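Local atomic coordinates of serine protease p27 (Human astrovirus 1, PDB entry 2W5E), a protein that is a chymotrypsin-like serine endopeptidase responsible for cleaving the viral polyprotein into functional products. Residues A[33-38]-A[141-146]; A[62-67]-A[151-156]. All coordinates share one frame; numbering follows the deposited sequence.

Interaction 1: residues A[33-38]-A[141-146]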
ATOM      1  N   VAL A  33      11.199  12.945  18.517  1.00 26.05           N
ATOM      2  CA  VAL A  33      12.161  14.039  18.389  1.00 25.90           C
ATOM      3  C   VAL A  33      11.436  15.380  18.526  1.00 25.79           C
ATOM      4  O   VAL A  33      10.337  15.552  17.996  1.00 25.28           O
ATOM      5  CB  VAL A  33      12.925  13.977  17.028  1.00 26.05           C
ATOM      6  CG1 VAL A  33      14.077  14.983  16.992  1.00 25.79           C
ATOM      7  CG2 VAL A  33      13.460  12.567  16.759  1.00 25.54           C
ATOM      8  N   THR A  34      12.047  16.313  19.254  1.00 25.70           N
ATOM      9  CA  THR A  34      11.510  17.678  19.384  1.00 25.97           C
ATOM     10  C   THR A  34      12.640  18.689  19.613  1.00 26.36           C
ATOM     11  O   THR A  34      13.817  18.323  19.572  1.00 25.96           O
ATOM     12  CB  THR A  34      10.405  17.769  20.481  1.00 25.91           C
ATOM     13  OG1 THR A  34       9.707  19.018  20.376  1.00 25.59           O
ATOM     14  CG2 THR A  34      10.992  17.611  21.894  1.00 25.57           C
ATOM     15  N   ALA A  35      12.282  19.955  19.821  1.00 26.98           N
ATOM     16  CA  ALA A  35      13.258  20.997  20.148  1.00 27.86           C
ATOM     17  C   ALA A  35      13.566  20.965  21.645  1.00 28.36           C
ATOM     18  O   ALA A  35      12.688  20.667  22.456  1.00 28.14           O
ATOM     19  CB  ALA A  35      12.736  22.369  19.739  1.00 27.76           C
ATOM     20  N   ALA A  36      14.806  21.277  22.005  1.00 29.23           N
ATOM     21  CA  ALA A  36      15.229  21.254  23.406  1.00 30.19           C
ATOM     22  C   ALA A  36      14.315  22.078  24.318  1.00 30.69           C
ATOM     23  O   ALA A  36      13.959  21.630  25.408  1.00 30.61           O
ATOM     24  CB  ALA A  36      16.674  21.700  23.539  1.00 30.16           C
ATOM     25  N   HIS A  37      13.915  23.267  23.870  1.00 31.53           N
ATOM     26  CA  HIS A  37      13.100  24.149  24.716  1.00 32.44           C
ATOM     27  C   HIS A  37      11.647  23.691  24.914  1.00 32.65           C
ATOM     28  O   HIS A  37      10.961  24.181  25.807  1.00 32.46           O
ATOM     29  CB  HIS A  37      13.185  25.616  24.265  1.00 32.76           C
ATOM     30  CG  HIS A  37      12.379  25.933  23.044  1.00 33.61           C
ATOM     31  ND1 HIS A  37      12.890  25.837  21.768  1.00 34.41           N
ATOM     32  CD2 HIS A  37      11.106  26.374  22.909  1.00 33.95           C
ATOM     33  CE1 HIS A  37      11.963  26.194  20.897  1.00 34.45           C
ATOM     34  NE2 HIS A  37      10.872  26.527  21.564  1.00 35.33           N
ATOM     35  N   VAL A  38      11.189  22.751  24.088  1.00 32.76           N
ATOM     36  CA  VAL A  38       9.865  22.142  24.268  1.00 33.10           C
ATOM     37  C   VAL A  38       9.874  21.212  25.490  1.00 33.65           C
ATOM     38  O   VAL A  38       8.908  21.157  26.255  1.00 33.22           O
ATOM     39  CB  VAL A  38       9.420  21.372  22.994  1.00 33.09           C
ATOM     40  CG1 VAL A  38       8.152  20.562  23.244  1.00 32.54           C
ATOM     41  CG2 VAL A  38       9.217  22.342  21.843  1.00 32.67           C
ATOM     42  N   VAL A 141      14.864  20.486  12.664  1.00 27.11           N
ATOM     43  CA  VAL A 141      13.844  20.655  13.709  1.00 27.39           C
ATOM     44  C   VAL A 141      13.576  22.149  13.955  1.00 27.71           C
ATOM     45  O   VAL A 141      14.491  22.889  14.319  1.00 27.49           O
ATOM     46  CB  VAL A 141      14.284  19.962  15.031  1.00 27.44           C
ATOM     47  CG1 VAL A 141      13.225  20.123  16.116  1.00 26.86           C
ATOM     48  CG2 VAL A 141      14.601  18.481  14.796  1.00 26.46           C
ATOM     49  N   HIS A 142      12.364  22.586  13.755  1.00 28.37           N
ATOM     50  CA  HIS A 142      12.018  23.963  13.896  1.00 29.43           C
ATOM     51  C   HIS A 142      12.252  24.538  15.297  1.00 30.24           C
ATOM     52  O   HIS A 142      11.851  23.990  16.259  1.00 29.87           O
ATOM     53  CB  HIS A 142      10.586  24.189  13.510  1.00 29.35           C
ATOM     54  CG  HIS A 142      10.156  25.612  13.608  1.00 29.59           C
ATOM     55  ND1 HIS A 142      10.043  26.427  12.513  1.00 30.29           N
ATOM     56  CD2 HIS A 142       9.806  26.363  14.671  1.00 28.62           C
ATOM     57  CE1 HIS A 142       9.632  27.614  12.895  1.00 29.17           C
ATOM     58  NE2 HIS A 142       9.480  27.601  14.198  1.00 29.95           N
ATOM     59  N   GLN A 143      12.922  25.662  15.361  1.00 31.30           N
ATOM     60  CA  GLN A 143      13.374  26.244  16.626  1.00 32.68           C
ATOM     61  C   GLN A 143      12.658  27.542  16.978  1.00 33.59           C
ATOM     62  O   GLN A 143      12.151  27.691  18.090  1.00 33.85           O
ATOM     63  CB  GLN A 143      14.887  26.487  16.600  1.00 32.71           C
ATOM     64  CG  GLN A 143      15.727  25.232  16.478  1.00 32.56           C
ATOM     65  CD  GLN A 143      15.687  24.370  17.728  1.00 33.61           C
ATOM     66  OE1 GLN A 143      15.711  24.877  18.850  1.00 33.91           O
ATOM     67  NE2 GLN A 143      15.633  23.057  17.536  1.00 33.47           N
ATOM     68  N   THR A 144      12.616  28.477  16.030  1.00 34.58           N
ATOM     69  CA  THR A 144      12.123  29.823  16.311  1.00 35.73           C
ATOM     70  C   THR A 144      11.637  30.558  15.062  1.00 35.99           C
ATOM     71  O   THR A 144      11.787  30.069  13.939  1.00 35.78           O
ATOM     72  CB  THR A 144      13.214  30.670  17.024  1.00 35.94           C
ATOM     73  OG1 THR A 144      12.657  31.919  17.462  1.00 37.97           O
ATOM     74  CG2 THR A 144      14.403  30.923  16.097  1.00 36.06           C
ATOM     75  N   ASN A 145      11.046  31.730  15.269  1.00 36.59           N
ATOM     76  CA  ASN A 145      10.667  32.605  14.164  1.00 37.31           C
ATOM     77  C   ASN A 145      10.856  34.083  14.470  1.00 37.49           C
ATOM     78  O   ASN A 145      10.776  34.503  15.628  1.00 37.63           O
ATOM     79  CB  ASN A 145       9.227  32.334  13.703  1.00 37.51           C
ATOM     80  CG  ASN A 145       8.207  32.509  14.813  1.00 38.85           C
ATOM     81  OD1 ASN A 145       8.132  33.558  15.452  1.00 40.48           O
ATOM     82  ND2 ASN A 145       7.393  31.481  15.030  1.00 39.94           N
ATOM     83  N   THR A 146      11.138  34.858  13.425  1.00 37.56           N
ATOM     84  CA  THR A 146      11.068  36.313  13.497  1.00 37.76           C
ATOM     85  C   THR A 146      10.057  36.740  12.442  1.00 37.55           C
ATOM     86  O   THR A 146      10.372  36.796  11.253  1.00 37.76           O
ATOM     87  CB  THR A 146      12.449  36.997  13.280  1.00 37.73           C
ATOM     88  OG1 THR A 146      12.929  36.728  11.957  1.00 38.96           O
ATOM     89  CG2 THR A 146      13.475  36.501  14.294  1.00 37.87           C
TER
HETATM   90  O   HOH W   1      15.269  24.564  21.512  1.00 28.93           O
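Val141 and Ala35 meet where the two beta-barrels of this chymotrypsin-like protease face each other. Strand 33-35 of the first barrel and strand 141-146 of the second run nearly parallel, 15° apart, but their axes come no closer than 6.7 Å, so side chains rather than backbone hydrogen bonds join them. The packed part is apolar. With chi1 at 180°, Val141 sends CG1 away from its own backbone N and onto the chain of the first barrel, 3.8 Å from Ala35 N, while its other branch, CG2, lies 4.2 Å from Val33 CG1. Phe26 and Ile66 also touch Val141 and extend this buried layer. Two residues on, Gln143 bends its chain at chi2 and lays its amide over the methyl of Ala35, NE2 being 3.7 Å from Ala35 CB. The same NE2 makes a weak bond to Val141 O within its strand and a further hydrogen bond to Asp65 O, which fixes which end of the amide points where.

Toward the catalytic cleft the fit is looser and wet. The exposed ring of His37 stands at 74° to the Gln143 amide and touches the second strand by its edge, CE1 lying 3.2 Å from Gln143 O near the ring plane. A water in that plane, 2.7 Å from His37 ND1, also accepts from His37 N and donates to Gln143 OE1, bridging the barrels where the side chains do not bond directly. At the other ring nitrogen, NE2 is hydrogen-bonded to Ser127 OG. The catalytic imidazole thus has the nucleophile at one nitrogen and water at the other: in this structure water, not the Asp65 carboxylate, meets ND1, and Gln143 probably helps to position that water.

Interaction 2: residues A[62-67]-A[151-156]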
ATOM      1  N   PRO A  62      21.562  16.233  23.199  1.00 43.02           N
ATOM      2  CA  PRO A  62      22.869  16.567  22.623  1.00 43.18           C
ATOM      3  C   PRO A  62      23.196  18.061  22.710  1.00 43.36           C
ATOM      4  O   PRO A  62      22.407  18.841  23.248  1.00 43.25           O
ATOM      5  CB  PRO A  62      22.726  16.131  21.159  1.00 43.14           C
ATOM      6  CG  PRO A  62      21.275  16.234  20.880  1.00 43.04           C
ATOM      7  CD  PRO A  62      20.586  15.856  22.159  1.00 43.01           C
ATOM      8  N   GLU A  63      24.359  18.442  22.184  1.00 43.63           N
ATOM      9  CA  GLU A  63      24.786  19.842  22.134  1.00 43.90           C
ATOM     10  C   GLU A  63      23.819  20.686  21.304  1.00 43.20           C
ATOM     11  O   GLU A  63      23.503  21.816  21.680  1.00 43.30           O
ATOM     12  CB  GLU A  63      26.209  19.948  21.578  1.00 44.02           C
ATOM     13  CG  GLU A  63      26.862  21.319  21.752  1.00 45.15           C
ATOM     14  CD  GLU A  63      28.350  21.313  21.427  1.00 45.54           C
ATOM     15  OE1 GLU A  63      29.068  20.401  21.904  1.00 47.73           O
ATOM     16  OE2 GLU A  63      28.805  22.229  20.702  1.00 47.66           O
ATOM     17  N   LYS A  64      23.351  20.128  20.183  1.00 42.42           N
ATOM     18  CA  LYS A  64      22.306  20.757  19.371  1.00 41.55           C
ATOM     19  C   LYS A  64      21.022  20.932  20.177  1.00 40.72           C
ATOM     20  O   LYS A  64      20.720  20.121  21.054  1.00 40.42           O
ATOM     21  CB  LYS A  64      22.012  19.929  18.118  1.00 41.75           C
ATOM     22  CG  LYS A  64      22.955  20.186  16.962  1.00 42.33           C
ATOM     23  CD  LYS A  64      22.534  19.402  15.729  1.00 42.27           C
ATOM     24  CE  LYS A  64      23.574  19.523  14.632  1.00 42.76           C
ATOM     25  NZ  LYS A  64      23.311  18.577  13.518  1.00 42.21           N
ATOM     26  N   ASP A  65      20.275  21.988  19.868  1.00 39.60           N
ATOM     27  CA  ASP A  65      19.039  22.309  20.576  1.00 38.96           C
ATOM     28  C   ASP A  65      17.888  21.375  20.176  1.00 38.16           C
ATOM     29  O   ASP A  65      16.810  21.817  19.777  1.00 37.86           O
ATOM     30  CB  ASP A  65      18.668  23.785  20.359  1.00 39.29           C
ATOM     31  CG  ASP A  65      19.636  24.749  21.052  1.00 40.27           C
ATOM     32  OD1 ASP A  65      20.230  24.382  22.088  1.00 40.55           O
ATOM     33  OD2 ASP A  65      19.797  25.885  20.561  1.00 41.63           O
ATOM     34  N   ILE A  66      18.144  20.075  20.297  1.00 37.18           N
ATOM     35  CA  ILE A  66      17.187  19.030  19.956  1.00 36.70           C
ATOM     36  C   ILE A  66      17.087  18.066  21.143  1.00 35.82           C
ATOM     37  O   ILE A  66      18.049  17.893  21.891  1.00 35.64           O
ATOM     38  CB  ILE A  66      17.611  18.292  18.646  1.00 36.63           C
ATOM     39  CG1 ILE A  66      17.480  19.228  17.435  1.00 36.87           C
ATOM     40  CG2 ILE A  66      16.781  17.036  18.409  1.00 37.41           C
ATOM     41  CD1 ILE A  66      18.226  18.749  16.192  1.00 37.29           C
ATOM     42  N   ALA A  67      15.916  17.461  21.316  1.00 34.91           N
ATOM     43  CA  ALA A  67      15.686  16.487  22.382  1.00 34.03           C
ATOM     44  C   ALA A  67      15.173  15.157  21.824  1.00 33.45           C
ATOM     45  O   ALA A  67      14.337  15.132  20.921  1.00 32.80           O
ATOM     46  CB  ALA A  67      14.710  17.048  23.410  1.00 34.07           C
ATOM     47  N   GLY A 151      13.114  29.422  11.553  1.00 31.88           N
ATOM     48  CA  GLY A 151      14.488  28.930  11.642  1.00 31.78           C
ATOM     49  C   GLY A 151      14.563  27.578  12.330  1.00 31.91           C
ATOM     50  O   GLY A 151      13.920  27.355  13.356  1.00 31.67           O
ATOM     51  N   ALA A 152      15.352  26.673  11.759  1.00 32.01           N
ATOM     52  CA  ALA A 152      15.471  25.311  12.274  1.00 32.51           C
ATOM     53  C   ALA A 152      16.928  24.891  12.377  1.00 32.85           C
ATOM     54  O   ALA A 152      17.774  25.420  11.665  1.00 32.87           O
ATOM     55  CB  ALA A 152      14.711  24.349  11.374  1.00 32.23           C
ATOM     56  N   VAL A 153      17.218  23.951  13.275  1.00 33.57           N
ATOM     57  CA  VAL A 153      18.552  23.354  13.365  1.00 34.52           C
ATOM     58  C   VAL A 153      18.587  22.048  12.576  1.00 34.81           C
ATOM     59  O   VAL A 153      17.776  21.148  12.816  1.00 34.57           O
ATOM     60  CB  VAL A 153      18.996  23.100  14.834  1.00 34.52           C
ATOM     61  CG1 VAL A 153      20.376  22.462  14.877  1.00 35.24           C
ATOM     62  CG2 VAL A 153      19.012  24.402  15.626  1.00 35.42           C
ATOM     63  N   ILE A 154      19.531  21.962  11.641  1.00 35.57           N
ATOM     64  CA  ILE A 154      19.743  20.759  10.832  1.00 36.62           C
ATOM     65  C   ILE A 154      20.088  19.544  11.702  1.00 37.16           C
ATOM     66  O   ILE A 154      20.878  19.643  12.647  1.00 37.08           O
ATOM     67  CB  ILE A 154      20.810  20.993   9.713  1.00 36.72           C
ATOM     68  CG1 ILE A 154      20.185  21.721   8.521  1.00 37.33           C
ATOM     69  CG2 ILE A 154      21.411  19.685   9.209  1.00 36.99           C
ATOM     70  CD1 ILE A 154      20.488  23.194   8.460  1.00 38.50           C
ATOM     71  N   ILE A 155      19.472  18.411  11.376  1.00 37.79           N
ATOM     72  CA  ILE A 155      19.687  17.162  12.097  1.00 38.72           C
ATOM     73  C   ILE A 155      20.374  16.133  11.193  1.00 39.47           C
ATOM     74  O   ILE A 155      20.131  16.094   9.984  1.00 39.59           O
ATOM     75  CB  ILE A 155      18.347  16.608  12.679  1.00 38.55           C
ATOM     76  CG1 ILE A 155      18.600  15.457  13.667  1.00 38.95           C
ATOM     77  CG2 ILE A 155      17.368  16.214  11.563  1.00 38.15           C
ATOM     78  CD1 ILE A 155      17.348  14.960  14.403  1.00 38.84           C
ATOM     79  N   ASP A 156      21.249  15.322  11.781  1.00 40.45           N
ATOM     80  CA  ASP A 156      21.851  14.192  11.072  1.00 41.63           C
ATOM     81  C   ASP A 156      21.908  12.945  11.977  1.00 41.96           C
ATOM     82  O   ASP A 156      21.704  13.062  13.187  1.00 41.79           O
ATOM     83  CB  ASP A 156      23.214  14.571  10.454  1.00 41.94           C
ATOM     84  CG  ASP A 156      24.287  14.837  11.488  1.00 43.06           C
ATOM     85  OD1 ASP A 156      24.724  13.876  12.148  1.00 44.80           O
ATOM     86  OD2 ASP A 156      24.722  16.001  11.615  1.00 44.41           O
TER
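Lys64 NZ bonds to Ile154 O at 2.8 Å, the one hydrogen bond joining the two segments. The ammonium approaches the carbonyl off its axis, with a C=O...N angle of 140° and a tilt of 34° out of the carbonyl plane. The Asp156 side chain crosses that of Lys64 at about a right angle, and a longer salt bridge joins Lys64 NZ to Asp156 OD2 at 3.5 Å. Asp159 completes the setting: its OD2 pairs with the same ammonium and accepts from Asp156 N, while Asp156 OD1 is held by Thr158. Two carboxylates and a carbonyl around one amine probably favour its charged form.

Beyond CG the lysine chain is fully extended (chi2 -176°), and this carries NZ past Val153 to reach Ile154 O. On the way its methylenes rest against one valine branch, with Lys64 CD 3.8 Å from Val153 CG1. Deeper in, Ile66 points its CD1 across the side chain of Ile155, 4.1 Å from Ile155 CB, and brushes Val153 CG1 at 4.5 Å; Val33 also touches Ile66.

Between Lys64 and Ile66, Asp65 is the centre of an inverse gamma turn. This tie of the loop bearing the catalytic aspartate to the end of strand 149-154 belongs to the interface of the two six-stranded barrels that marks the chymotrypsin fold.

In the fold
Both interactions join the same two barrels, and their centres are about 8 Å apart. Strands 31-35 and 66-70, which supply the first-barrel sides of interactions 1 and 2, are neighbours in one sheet, 138-146 and 149-154 in the other. In the second barrel, Gln143 and Thr144 both face Gly151 in a classic beta bulge, with Thr144 O 2.8 Å from Gly151 N. Interaction 1 is the more buried, apolar within and bridged by water at the cleft; interaction 2, only partly buried, relies on a lysine that bonds a backbone carbonyl and pairs with carboxylates over an isoleucine and valine layer. Between them they carry His37 and Asp65, two members of the catalytic triad completed by Ser127.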